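Local coordinates for IroE protein (Escherichia coli, PDB 2GZS) that hydrolyses the cyclic trilactone siderophore enterobactin and its C-glucosylated forms, preferring them iron-free and usually cutting once to leave linear trimers, at residues P71-A76 and L136-Q141; Y27-A32 and P130-G135; Y11-T16 and A53-L58; P44-L49 and R256-D261; S184-V189 and H224-I229. All blocks are in the same frame, centred on the assembly; numbering follows the deposited sequence.

How the contacts relate
Contacts 1 to 4 crowd around one half of the mixed sheet, whereas contact 5 lies apart, its centre about 23 Å from that of contact 4. Contacts 1 and 2, with centres about 10 Å apart, pack helix 117-132 and the chain after it on one face, with V75 touching V29 between them. Contacts 3 and 4 cover the other face, joined through the chain as helix 51-57 follows strand 43-48. Backbone bonds tie the strands of contacts 1, 2 and 4 together: I74 O accepts from A32 N, and V75 O from M48 N. None of the five touches the diisopropyl phosphonate site at S149, but contact 4 uses the helix that begins with the active-site H247.

Contact 1. Residues P71-A76 and L136-Q141; sequences PPVIVA and LNIDRQ
V73 alone meets both L136 and I138, each of its methyls taking a different partner. It opens strand 73-79, an inner strand of the alpha/beta-hydrolase sheet, and it packs against the piece of chain that leads from helix 117-132 back to the sheet at strand 143-148. The valine is turned with CG1 anti to its backbone N (chi1 175°), which sends CG1 to L136 and CG2 to I138. V73 and L136 meet end-on, with CG1 of V73 4.2 Å from CD1 of L136. I138 arrives differently. Its side chain lies across that of V73, roughly perpendicular to it, and folds at chi2 (-57°), bringing CD1 of I138 to 4.0 Å from CG2 of V73. Both approaches are loose apolar contacts. On its other sides V73 is packed by neighbouring strands, through T31 and I45, while L136 and I138 remain partly exposed. The outer segment has polar ties of its own, among them a bond from N137 ND2 to A40 O. Where the chain turns a corner after D139, that residue forms an Asx turn: Q141 N donates to D139 OD1 over 3.1 Å, from 36° above the carboxylate plane.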
# COMPACT_ATOMS: atom_id res chain seq x y z
N PRO A 71 -0.88 16.41 6.76
CA PRO A 71 -1.86 15.40 6.30
C PRO A 71 -1.57 15.07 4.86
O PRO A 71 -1.29 15.89 3.98
CB PRO A 71 -3.24 16.03 6.53
CG PRO A 71 -2.96 17.50 6.51
CD PRO A 71 -1.60 17.65 7.18
N PRO A 72 -1.62 13.75 4.56
CA PRO A 72 -1.38 13.34 3.18
C PRO A 72 -2.62 13.31 2.31
O PRO A 72 -3.72 13.13 2.84
CB PRO A 72 -0.87 11.86 3.39
CG PRO A 72 -1.69 11.43 4.57
CD PRO A 72 -1.77 12.61 5.50
N VAL A 73 -2.39 13.39 1.00
CA VAL A 73 -3.42 12.88 0.08
C VAL A 73 -3.53 11.34 0.21
O VAL A 73 -2.47 10.69 0.31
CB VAL A 73 -3.12 13.29 -1.35
CG1 VAL A 73 -4.03 12.73 -2.42
CG2 VAL A 73 -3.19 14.86 -1.44
N ILE A 74 -4.76 10.88 0.24
CA ILE A 74 -4.97 9.42 0.41
C ILE A 74 -5.64 8.93 -0.86
O ILE A 74 -6.69 9.45 -1.28
CB ILE A 74 -5.89 9.18 1.60
CG1 ILE A 74 -5.39 9.89 2.88
CG2 ILE A 74 -6.06 7.69 1.78
CD1 ILE A 74 -6.28 9.58 4.07
N VAL A 75 -5.07 7.93 -1.52
CA VAL A 75 -5.67 7.36 -2.72
C VAL A 75 -6.05 5.93 -2.38
O VAL A 75 -5.13 5.11 -2.25
CB VAL A 75 -4.77 7.41 -3.97
CG1 VAL A 75 -5.46 6.80 -5.16
CG2 VAL A 75 -4.33 8.85 -4.23
N ALA A 76 -7.33 5.64 -2.22
CA ALA A 76 -7.75 4.29 -1.86
C ALA A 76 -8.16 3.60 -3.15
O ALA A 76 -9.11 3.98 -3.82
CB ALA A 76 -8.92 4.38 -0.90
N LEU A 136 -2.99 18.62 -8.33
CA LEU A 136 -2.59 18.68 -6.91
C LEU A 136 -1.10 18.96 -6.78
O LEU A 136 -0.24 18.55 -7.57
CB LEU A 136 -2.89 17.36 -6.18
CG LEU A 136 -4.35 16.96 -6.08
CD1 LEU A 136 -4.48 15.57 -5.45
CD2 LEU A 136 -5.13 18.00 -5.31
N ASN A 137 -0.76 19.71 -5.72
CA ASN A 137 0.64 19.89 -5.40
C ASN A 137 1.09 18.69 -4.52
O ASN A 137 0.79 18.71 -3.34
CB ASN A 137 0.95 21.18 -4.65
CG ASN A 137 2.42 21.42 -4.44
OD1 ASN A 137 3.33 20.87 -5.07
ND2 ASN A 137 2.71 22.32 -3.49
N ILE A 138 1.76 17.77 -5.20
CA ILE A 138 2.19 16.52 -4.54
C ILE A 138 3.69 16.54 -4.35
O ILE A 138 4.40 16.89 -5.30
CB ILE A 138 1.79 15.33 -5.42
CG1 ILE A 138 0.29 15.19 -5.60
CG2 ILE A 138 2.43 14.07 -4.80
CD1 ILE A 138 -0.45 15.07 -4.28
N ASP A 139 4.14 16.19 -3.15
CA ASP A 139 5.56 16.04 -2.91
C ASP A 139 6.00 14.65 -3.39
O ASP A 139 5.74 13.66 -2.66
CB ASP A 139 5.90 16.16 -1.44
CG ASP A 139 7.40 16.18 -1.21
OD1 ASP A 139 8.18 15.77 -2.08
OD2 ASP A 139 7.82 16.63 -0.13
N ARG A 140 6.61 14.66 -4.54
CA ARG A 140 6.84 13.33 -5.15
C ARG A 140 7.82 12.52 -4.35
O ARG A 140 7.80 11.28 -4.35
CB ARG A 140 7.23 13.44 -6.63
CG ARG A 140 6.03 13.81 -7.48
CD ARG A 140 6.48 14.23 -8.87
NE ARG A 140 5.36 14.43 -9.79
CZ ARG A 140 5.54 14.70 -11.09
NH1 ARG A 140 6.78 14.82 -11.57
NH2 ARG A 140 4.49 14.87 -11.89
N GLN A 141 8.68 13.16 -3.58
CA GLN A 141 9.63 12.38 -2.76
C GLN A 141 8.92 11.69 -1.62
O GLN A 141 9.57 10.91 -0.92
CB GLN A 141 10.72 13.35 -2.29
CG GLN A 141 11.48 14.00 -3.45
CD GLN A 141 12.76 14.62 -2.91
OE1 GLN A 141 12.85 15.83 -2.66
NE2 GLN A 141 13.74 13.74 -2.71

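Contact 2. Residues Y27-A32 and P130-G135; sequences YRVWTA and PKVEQG
V29 is the first residue of strand 26-34 in this segment to reach V132, near the end of helix 117-132. Its CG1 lies 4.1 Å from CG1 of V132, and the two side chains cross at about a right angle. W30, next along the strand, points to the other face of the sheet, where CG of R28 sits 3.5 Å above its ring, offset toward the rim. T31 returns to the helix side and makes the nearer approach. Its OG1 lies beside the backbone N (chi1 -58°), and from there it comes to 3.5 Å from CB and 3.6 Å from CG1 of V132. The valine thus presents one branch to two strand residues at once, and V75 of the adjacent strand touches it as well. This is the helix-on-sheet packing of the alpha/beta-hydrolase fold, here at the helix's C-terminal end. The polar groups of that end look elsewhere. K131 NZ bonds to Q134 OE1 at 2.8 Å, 31° out of the carbonyl plane, while E133 forms a salt bridge with R143 and a hydrogen bond with Y47 OH. Between strand and helix the chemistry is therefore van der Waals contact, even at the threonine oxygen: V132 is held here by shape, and nothing across the contact fixes its orientation through a directed bond.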
# COMPACT_ATOMS: atom_id res chain seq x y z
N TYR A 27 -12.22 -0.90 -11.27
CA TYR A 27 -11.63 -0.22 -10.11
C TYR A 27 -12.49 0.98 -9.71
O TYR A 27 -13.04 1.68 -10.56
CB TYR A 27 -10.17 0.24 -10.38
CG TYR A 27 -9.36 -1.01 -10.75
CD1 TYR A 27 -8.70 -1.76 -9.82
CD2 TYR A 27 -9.32 -1.39 -12.09
CE1 TYR A 27 -7.95 -2.91 -10.12
CE2 TYR A 27 -8.60 -2.54 -12.43
CZ TYR A 27 -7.94 -3.26 -11.48
OH TYR A 27 -7.23 -4.40 -11.82
N ARG A 28 -12.54 1.22 -8.41
CA ARG A 28 -13.20 2.43 -7.86
C ARG A 28 -12.17 3.11 -7.01
O ARG A 28 -11.67 2.45 -6.09
CB ARG A 28 -14.42 2.03 -7.04
CG ARG A 28 -15.19 3.26 -6.46
CD ARG A 28 -16.49 2.74 -5.88
NE ARG A 28 -17.50 2.14 -6.75
CZ ARG A 28 -18.35 1.22 -6.28
NH1 ARG A 28 -18.26 0.85 -5.00
NH2 ARG A 28 -19.25 0.71 -7.12
N VAL A 29 -11.71 4.33 -7.35
CA VAL A 29 -10.55 4.94 -6.71
C VAL A 29 -11.03 6.22 -6.02
O VAL A 29 -11.60 7.11 -6.69
CB VAL A 29 -9.44 5.24 -7.71
CG1 VAL A 29 -8.26 5.96 -7.03
CG2 VAL A 29 -9.05 3.91 -8.37
N TRP A 30 -10.81 6.28 -4.72
CA TRP A 30 -11.18 7.48 -3.97
C TRP A 30 -9.91 8.28 -3.69
O TRP A 30 -8.86 7.76 -3.28
CB TRP A 30 -11.83 7.18 -2.63
CG TRP A 30 -13.16 6.53 -2.70
CD1 TRP A 30 -14.36 7.20 -2.65
CD2 TRP A 30 -13.49 5.13 -2.81
NE1 TRP A 30 -15.40 6.29 -2.73
CE2 TRP A 30 -14.87 5.01 -2.83
CE3 TRP A 30 -12.65 3.98 -2.90
CZ2 TRP A 30 -15.50 3.79 -2.93
CZ3 TRP A 30 -13.31 2.75 -3.01
CH2 TRP A 30 -14.70 2.66 -3.03
N THR A 31 -9.99 9.58 -3.94
CA THR A 31 -8.91 10.50 -3.60
C THR A 31 -9.37 11.43 -2.48
O THR A 31 -10.39 12.13 -2.66
CB THR A 31 -8.43 11.30 -4.82
OG1 THR A 31 -8.00 10.37 -5.84
CG2 THR A 31 -7.19 12.11 -4.50
N ALA A 32 -8.71 11.43 -1.34
CA ALA A 32 -9.01 12.25 -0.19
C ALA A 32 -7.93 13.31 -0.11
O ALA A 32 -6.76 13.01 0.08
CB ALA A 32 -9.10 11.44 1.12
N PRO A 130 -1.18 9.09 -12.41
CA PRO A 130 -1.08 10.36 -13.16
C PRO A 130 -2.41 11.09 -13.22
O PRO A 130 -2.40 12.33 -13.32
CB PRO A 130 -0.65 9.95 -14.57
CG PRO A 130 0.09 8.65 -14.34
CD PRO A 130 -0.72 7.97 -13.26
N LYS A 131 -3.49 10.35 -13.22
CA LYS A 131 -4.79 11.00 -13.28
C LYS A 131 -5.10 11.60 -11.92
O LYS A 131 -5.50 12.78 -11.86
CB LYS A 131 -5.83 9.97 -13.74
CG LYS A 131 -7.28 10.44 -13.69
CD LYS A 131 -7.36 11.81 -14.31
CE LYS A 131 -7.32 11.84 -15.82
NZ LYS A 131 -7.28 13.23 -16.39
N VAL A 132 -4.99 10.83 -10.82
CA VAL A 132 -5.49 11.40 -9.57
C VAL A 132 -4.53 12.49 -9.05
O VAL A 132 -5.04 13.32 -8.25
CB VAL A 132 -5.75 10.30 -8.51
CG1 VAL A 132 -6.70 9.22 -9.04
CG2 VAL A 132 -4.43 9.70 -8.09
N GLU A 133 -3.27 12.56 -9.45
CA GLU A 133 -2.38 13.62 -9.01
C GLU A 133 -2.53 14.92 -9.83
O GLU A 133 -1.96 15.94 -9.41
CB GLU A 133 -0.92 13.10 -9.13
CG GLU A 133 -0.68 12.09 -7.99
CD GLU A 133 0.77 11.68 -7.89
OE1 GLU A 133 1.76 12.33 -8.36
OE2 GLU A 133 1.05 10.57 -7.31
N GLN A 134 -3.25 14.87 -10.96
CA GLN A 134 -3.42 16.10 -11.74
C GLN A 134 -4.13 17.13 -10.90
O GLN A 134 -5.09 16.97 -10.18
CB GLN A 134 -4.22 15.77 -13.02
CG GLN A 134 -3.42 14.96 -14.02
CD GLN A 134 -4.32 14.54 -15.18
OE1 GLN A 134 -5.41 15.09 -15.33
NE2 GLN A 134 -3.84 13.59 -15.96
N GLY A 135 -3.60 18.35 -11.00
CA GLY A 135 -4.30 19.40 -10.25
C GLY A 135 -3.93 19.45 -8.78
O GLY A 135 -4.50 20.28 -8.03

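Contact 3. Residues Y11-T16 and A53-L58; sequences YHFSAT and AVMDRL
Apolar contact at F13 joins strand 11-19, an outermost strand of the sheet, to M55 of helix 51-57 and to L58 just after it. M55 is a selenomethionine whose chain is bent at both chi2 (-64°) and chi3 (-60°), curling its terminal methyl toward the ring. CE of M55 lies 4.0 Å from CE1 of F13 and just as near CD1, the two side chains running past one another head to tail. L58 comes to the ring edge: its CD2 sits near the ring plane, 4.1 Å from CE1 of F13. In the alpha/beta-hydrolase fold of this protein, helix 51-57 follows strand 43-48, and here it lies over the face of the sheet at its antiparallel end. Helix 2-6 completes the packing, with A4 against both F13 and M55, and I3 against M55 and L58. Backbone hydrogen bonds within 53-58 run from R57 N to V54 O at 3.0 Å and only weakly to A53 O, and L58 N reaches M55 O in a weak bond of 3.4 Å. A long ion pair also lies within that segment, R57 NH1 to D56 OD2 at 4.0 Å, with the carboxylate oxygen off the guanidinium plane, so the pair is one of charge alone.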
# COMPACT_ATOMS: atom_id res chain seq x y z
N TYR A 11 -11.07 16.94 5.24
CA TYR A 11 -10.67 16.41 3.92
C TYR A 11 -11.86 16.45 2.97
O TYR A 11 -13.00 16.36 3.37
CB TYR A 11 -10.28 14.92 4.03
CG TYR A 11 -8.87 14.55 4.33
CD1 TYR A 11 -8.32 14.68 5.61
CD2 TYR A 11 -8.01 14.05 3.34
CE1 TYR A 11 -7.02 14.37 5.97
CE2 TYR A 11 -6.70 13.73 3.69
CZ TYR A 11 -6.19 13.86 4.97
OH TYR A 11 -4.90 13.54 5.30
N HIS A 12 -11.60 16.57 1.67
CA HIS A 12 -12.65 16.46 0.66
C HIS A 12 -12.31 15.29 -0.27
O HIS A 12 -11.16 14.97 -0.46
CB HIS A 12 -12.79 17.71 -0.21
CG HIS A 12 -11.62 18.35 -0.86
ND1 HIS A 12 -10.67 19.05 -0.19
CD2 HIS A 12 -11.24 18.39 -2.17
CE1 HIS A 12 -9.73 19.54 -1.00
NE2 HIS A 12 -10.09 19.12 -2.20
N PHE A 13 -13.34 14.73 -0.83
CA PHE A 13 -13.15 13.45 -1.54
C PHE A 13 -13.70 13.51 -2.95
O PHE A 13 -14.68 14.17 -3.22
CB PHE A 13 -13.98 12.40 -0.81
CG PHE A 13 -13.56 12.18 0.61
CD1 PHE A 13 -12.69 11.15 0.91
CD2 PHE A 13 -14.06 13.03 1.61
CE1 PHE A 13 -12.32 10.97 2.23
CE2 PHE A 13 -13.67 12.82 2.92
CZ PHE A 13 -12.79 11.81 3.23
N SER A 14 -13.06 12.72 -3.83
CA SER A 14 -13.70 12.48 -5.11
C SER A 14 -13.51 11.02 -5.48
O SER A 14 -12.67 10.35 -4.83
CB SER A 14 -13.15 13.47 -6.15
OG SER A 14 -11.76 13.39 -6.21
N ALA A 15 -14.27 10.48 -6.41
CA ALA A 15 -14.12 9.06 -6.78
C ALA A 15 -13.98 8.97 -8.30
O ALA A 15 -14.60 9.76 -9.00
CB ALA A 15 -15.26 8.18 -6.30
N THR A 16 -13.13 8.08 -8.81
CA THR A 16 -12.94 7.89 -10.25
C THR A 16 -12.95 6.37 -10.50
O THR A 16 -12.83 5.55 -9.60
CB THR A 16 -11.64 8.46 -10.79
OG1 THR A 16 -10.47 7.89 -10.23
CG2 THR A 16 -11.55 9.92 -10.30
N ALA A 53 -12.21 -1.25 1.69
CA ALA A 53 -12.15 -1.57 3.14
C ALA A 53 -11.49 -0.44 3.89
O ALA A 53 -11.88 -0.06 4.99
CB ALA A 53 -11.36 -2.88 3.34
N VAL A 54 -10.44 0.17 3.28
CA VAL A 54 -9.83 1.35 3.87
C VAL A 54 -10.91 2.45 3.99
O VAL A 54 -11.01 3.06 5.10
CB VAL A 54 -8.65 1.82 2.99
CG1 VAL A 54 -8.25 3.20 3.51
CG2 VAL A 54 -7.48 0.84 3.05
N MSE A 55 -11.67 2.69 2.94
CA MSE A 55 -12.67 3.79 3.08
C MSE A 55 -13.71 3.49 4.13
O MSE A 55 -14.12 4.44 4.80
CB MSE A 55 -13.35 4.05 1.74
CG MSE A 55 -12.32 4.63 0.74
SE MSE A 55 -11.61 6.36 1.25
CE MSE A 55 -13.23 7.23 1.26
N ASP A 56 -14.11 2.25 4.27
CA ASP A 56 -15.07 1.91 5.31
C ASP A 56 -14.48 2.16 6.69
O ASP A 56 -15.31 2.29 7.64
CB ASP A 56 -15.39 0.42 5.18
CG ASP A 56 -16.32 -0.08 6.29
OD1 ASP A 56 -17.54 0.00 6.06
OD2 ASP A 56 -15.86 -0.54 7.36
N ARG A 57 -13.19 2.16 6.89
CA ARG A 57 -12.56 2.26 8.24
C ARG A 57 -12.04 3.67 8.44
O ARG A 57 -11.59 3.99 9.54
CB ARG A 57 -11.42 1.23 8.33
CG ARG A 57 -11.86 -0.22 8.35
CD ARG A 57 -10.74 -1.17 7.96
NE ARG A 57 -11.04 -2.54 8.30
CZ ARG A 57 -11.93 -3.41 7.91
NH1 ARG A 57 -12.85 -3.09 6.99
NH2 ARG A 57 -11.93 -4.64 8.43
N LEU A 58 -12.05 4.55 7.44
CA LEU A 58 -11.52 5.89 7.59
C LEU A 58 -12.50 6.72 8.42
O LEU A 58 -13.69 6.60 8.16
CB LEU A 58 -11.26 6.47 6.21
CG LEU A 58 -10.47 7.75 6.10
CD1 LEU A 58 -9.04 7.48 6.61
CD2 LEU A 58 -10.41 8.28 4.65

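Contact 4. Residues P44-L49 and R256-D261; sequences PILYML and RQALLD
Strand 43-48 and helix 247-262 run nearly antiparallel here, their local axes at 162° and 9.3 Å apart at closest approach, with L46 opposite L259. With chi1 at -175°, L46 stretches away from its own backbone N and carries CD2 to the helix. There CD2 of L46 meets CD2 of L259 at 3.6 Å and the CB of A258 at 4.0 Å. The L259 side chain starts out along the strand's flank, but its branched end enters between two strand side chains. On its second flank stands the selenomethionine M48, which is set nearly perpendicular to it and puts SE 3.9 Å from CD1 of L259. L62 and L66 of helix 60-66 also touch L259, as do P72 and I74 from the neighbouring strand region. Cutting L259 back to an alanine here would probably leave a gap between L46 CD2 and M48 SE and free the selenomethionine to shift. The arrangement is the core packing of the alpha/beta-hydrolase fold, laying its C-terminal helix on a central strand. That helix begins with H247, an active-site residue, and M48 lies near the turn of the nucleophile S149 without touching it. D261 of the helix has a hydrogen bond of its own, to Y169 OH, but between these two segments the contact is wholly apolar and the fit is by shape alone.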
# COMPACT_ATOMS: atom_id res chain seq x y z
N PRO A 44 2.36 14.99 1.01
CA PRO A 44 2.74 13.55 0.85
C PRO A 44 1.53 12.85 0.30
O PRO A 44 0.40 13.33 0.43
CB PRO A 44 2.97 13.10 2.26
CG PRO A 44 3.06 14.31 3.13
CD PRO A 44 2.29 15.35 2.40
N ILE A 45 1.73 11.62 -0.29
CA ILE A 45 0.55 10.96 -0.81
C ILE A 45 0.70 9.45 -0.59
O ILE A 45 1.82 8.97 -0.83
CB ILE A 45 0.31 11.28 -2.32
CG1 ILE A 45 -0.98 10.68 -2.87
CG2 ILE A 45 1.55 10.91 -3.18
CD1 ILE A 45 -1.34 11.19 -4.29
N LEU A 46 -0.37 8.80 -0.13
CA LEU A 46 -0.24 7.36 0.15
C LEU A 46 -1.31 6.64 -0.67
O LEU A 46 -2.49 6.94 -0.51
CB LEU A 46 -0.41 7.14 1.64
CG LEU A 46 -0.16 5.66 2.07
CD1 LEU A 46 1.20 5.11 1.72
CD2 LEU A 46 -0.43 5.54 3.56
N TYR A 47 -0.87 5.73 -1.54
CA TYR A 47 -1.71 4.87 -2.35
C TYR A 47 -1.99 3.57 -1.57
O TYR A 47 -0.98 3.02 -1.06
CB TYR A 47 -1.01 4.55 -3.67
CG TYR A 47 -1.01 5.75 -4.64
CD1 TYR A 47 -1.96 5.80 -5.66
CD2 TYR A 47 -0.07 6.74 -4.45
CE1 TYR A 47 -2.00 6.88 -6.56
CE2 TYR A 47 -0.12 7.81 -5.35
CZ TYR A 47 -1.04 7.85 -6.35
OH TYR A 47 -1.05 8.96 -7.22
N MSE A 48 -3.23 3.19 -1.42
CA MSE A 48 -3.60 2.12 -0.51
C MSE A 48 -4.46 1.08 -1.22
O MSE A 48 -5.48 1.39 -1.81
CB MSE A 48 -4.41 2.74 0.66
CG MSE A 48 -3.50 3.82 1.34
SE MSE A 48 -4.25 4.47 3.02
CE MSE A 48 -5.77 4.46 1.87
N LEU A 49 -3.97 -0.18 -1.14
CA LEU A 49 -4.78 -1.24 -1.75
C LEU A 49 -6.00 -1.62 -0.88
O LEU A 49 -6.18 -1.12 0.24
CB LEU A 49 -3.90 -2.47 -1.95
CG LEU A 49 -2.63 -2.25 -2.80
CD1 LEU A 49 -2.04 -3.62 -3.21
CD2 LEU A 49 -2.65 -1.31 -3.93
N ARG A 256 -3.49 2.57 9.36
CA ARG A 256 -3.52 3.88 10.07
C ARG A 256 -2.14 4.30 10.43
O ARG A 256 -1.75 5.47 10.33
CB ARG A 256 -4.44 3.72 11.29
CG ARG A 256 -5.89 3.59 10.91
CD ARG A 256 -6.70 3.43 12.21
NE ARG A 256 -7.97 2.80 11.90
CZ ARG A 256 -9.13 3.39 12.13
NH1 ARG A 256 -9.06 4.59 12.69
NH2 ARG A 256 -10.23 2.72 11.80
N GLN A 257 -1.25 3.40 10.87
CA GLN A 257 0.09 3.78 11.24
C GLN A 257 0.90 4.22 10.01
O GLN A 257 1.72 5.10 10.11
CB GLN A 257 0.80 2.66 12.05
CG GLN A 257 2.20 3.10 12.50
CD GLN A 257 2.13 4.22 13.54
OE1 GLN A 257 1.62 4.00 14.64
NE2 GLN A 257 2.59 5.42 13.23
N ALA A 258 0.60 3.59 8.84
CA ALA A 258 1.27 4.08 7.63
C ALA A 258 0.86 5.53 7.31
O ALA A 258 1.75 6.29 6.98
CB ALA A 258 0.95 3.11 6.48
N LEU A 259 -0.44 5.76 7.41
CA LEU A 259 -0.82 7.19 7.17
C LEU A 259 -0.14 8.11 8.17
O LEU A 259 0.35 9.19 7.86
CB LEU A 259 -2.33 7.27 7.24
CG LEU A 259 -3.09 6.75 6.04
CD1 LEU A 259 -4.57 6.52 6.30
CD2 LEU A 259 -2.93 7.75 4.86
N LEU A 260 -0.15 7.71 9.44
CA LEU A 260 0.45 8.60 10.47
C LEU A 260 1.92 8.81 10.22
O LEU A 260 2.50 9.90 10.36
CB LEU A 260 0.18 8.00 11.86
CG LEU A 260 -1.27 8.09 12.31
CD1 LEU A 260 -1.53 7.10 13.44
CD2 LEU A 260 -1.64 9.49 12.79
N ASP A 261 2.62 7.72 9.81
CA ASP A 261 4.03 7.85 9.52
C ASP A 261 4.30 8.80 8.35
O ASP A 261 5.21 9.64 8.46
CB ASP A 261 4.58 6.42 9.27
CG ASP A 261 6.09 6.38 9.18
OD1 ASP A 261 6.88 6.80 10.07
OD2 ASP A 261 6.62 5.97 8.14

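Contact 5. Residues S184-V189 and H224-I229; sequences SRVTAV and HTTLTI
A chi1 of 57° at T187 places OG1 between the backbone N and the carbonyl carbon, leaving CG2 to project toward T226. There CG2 of T187 lies 3.8 Å from OG1 and 3.9 Å from CG2 of T226, one side chain lying squarely across the other. The contact joins the end of helix 179-187 to helix 219-232, two neighbouring helices of the alpha/beta-hydrolase fold, of which the second leads into the edge strand 237-241. Neither threonine hydroxyl spends its bond on the other helix: T187 OG1 pairs with L183 O and T226 OG1 with K222 O, each one turn back along its own helix. I229, one turn on from T226, packs on another side of T187. Its CG2 is 4.0 Å from CB of T187 and, nearer still, 3.5 Å from T187 O. That carbonyl also accepts a hydrogen bond from K233 NZ, as does V189 O. V186 adds a distant touch on T226. Away from the interface, H224 O is gripped twice by T228, whose OG1 at 2.9 Å and backbone N at 3.0 Å approach from opposite faces of the carbonyl plane.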
# COMPACT_ATOMS: atom_id res chain seq x y z
N SER A 184 13.54 -13.50 -0.45
CA SER A 184 14.74 -13.98 -1.13
C SER A 184 15.11 -13.01 -2.25
O SER A 184 16.28 -12.63 -2.43
CB SER A 184 14.48 -15.38 -1.69
OG SER A 184 15.74 -15.89 -2.14
N ARG A 185 14.10 -12.53 -2.98
CA ARG A 185 14.46 -11.51 -4.00
C ARG A 185 14.81 -10.17 -3.37
O ARG A 185 15.73 -9.46 -3.84
CB ARG A 185 13.29 -11.30 -4.95
CG ARG A 185 12.87 -12.50 -5.79
CD ARG A 185 11.48 -12.38 -6.43
NE ARG A 185 11.27 -11.25 -7.30
CZ ARG A 185 10.26 -10.51 -7.72
NH1 ARG A 185 8.99 -10.71 -7.35
NH2 ARG A 185 10.49 -9.50 -8.57
N VAL A 186 14.10 -9.81 -2.31
CA VAL A 186 14.36 -8.53 -1.65
C VAL A 186 15.77 -8.44 -1.15
O VAL A 186 16.52 -7.48 -1.28
CB VAL A 186 13.37 -8.30 -0.46
CG1 VAL A 186 13.92 -7.22 0.45
CG2 VAL A 186 11.97 -8.01 -1.00
N THR A 187 16.29 -9.51 -0.49
CA THR A 187 17.61 -9.39 0.10
C THR A 187 18.70 -9.67 -0.96
O THR A 187 19.85 -9.49 -0.58
CB THR A 187 17.80 -10.33 1.31
OG1 THR A 187 17.58 -11.71 0.94
CG2 THR A 187 16.75 -10.06 2.39
N ALA A 188 18.34 -10.03 -2.17
CA ALA A 188 19.33 -10.29 -3.22
C ALA A 188 19.70 -9.03 -4.02
O ALA A 188 20.52 -9.14 -4.93
CB ALA A 188 18.81 -11.34 -4.20
N VAL A 189 19.02 -7.90 -3.69
CA VAL A 189 19.24 -6.73 -4.55
C VAL A 189 20.66 -6.24 -4.50
O VAL A 189 21.44 -6.47 -3.57
CB VAL A 189 18.36 -5.54 -4.08
CG1 VAL A 189 16.89 -5.83 -4.26
CG2 VAL A 189 18.70 -5.24 -2.64
N HIS A 224 14.56 -9.91 10.97
CA HIS A 224 15.78 -9.26 11.43
C HIS A 224 16.92 -9.50 10.45
O HIS A 224 17.70 -8.57 10.21
CB HIS A 224 16.16 -9.69 12.86
CG HIS A 224 15.13 -9.07 13.79
ND1 HIS A 224 14.84 -7.73 13.77
CD2 HIS A 224 14.30 -9.59 14.72
CE1 HIS A 224 13.90 -7.43 14.64
NE2 HIS A 224 13.56 -8.55 15.24
N THR A 225 17.00 -10.71 9.88
CA THR A 225 18.08 -10.87 8.91
C THR A 225 17.85 -9.94 7.71
O THR A 225 18.80 -9.35 7.18
CB THR A 225 18.10 -12.31 8.39
OG1 THR A 225 18.49 -13.14 9.51
CG2 THR A 225 19.08 -12.53 7.25
N THR A 226 16.58 -9.87 7.31
CA THR A 226 16.22 -9.05 6.15
C THR A 226 16.68 -7.61 6.38
O THR A 226 17.35 -7.04 5.53
CB THR A 226 14.72 -9.09 5.86
OG1 THR A 226 14.38 -10.39 5.37
CG2 THR A 226 14.36 -8.11 4.73
N LEU A 227 16.35 -7.06 7.54
CA LEU A 227 16.80 -5.70 7.84
C LEU A 227 18.31 -5.55 7.84
O LEU A 227 18.87 -4.53 7.37
CB LEU A 227 16.23 -5.24 9.19
CG LEU A 227 14.75 -5.10 9.45
CD1 LEU A 227 14.55 -4.36 10.80
CD2 LEU A 227 13.96 -4.36 8.39
N THR A 228 19.01 -6.54 8.40
CA THR A 228 20.45 -6.53 8.48
C THR A 228 21.06 -6.50 7.08
O THR A 228 21.93 -5.64 6.83
CB THR A 228 20.94 -7.80 9.20
OG1 THR A 228 20.44 -7.80 10.53
CG2 THR A 228 22.47 -7.81 9.29
N ILE A 229 20.63 -7.41 6.21
CA ILE A 229 21.16 -7.41 4.85
C ILE A 229 20.79 -6.12 4.12
O ILE A 229 21.66 -5.54 3.43
CB ILE A 229 20.71 -8.66 4.07
CG1 ILE A 229 21.29 -9.92 4.75
CG2 ILE A 229 21.15 -8.67 2.62
CD1 ILE A 229 20.84 -11.21 4.05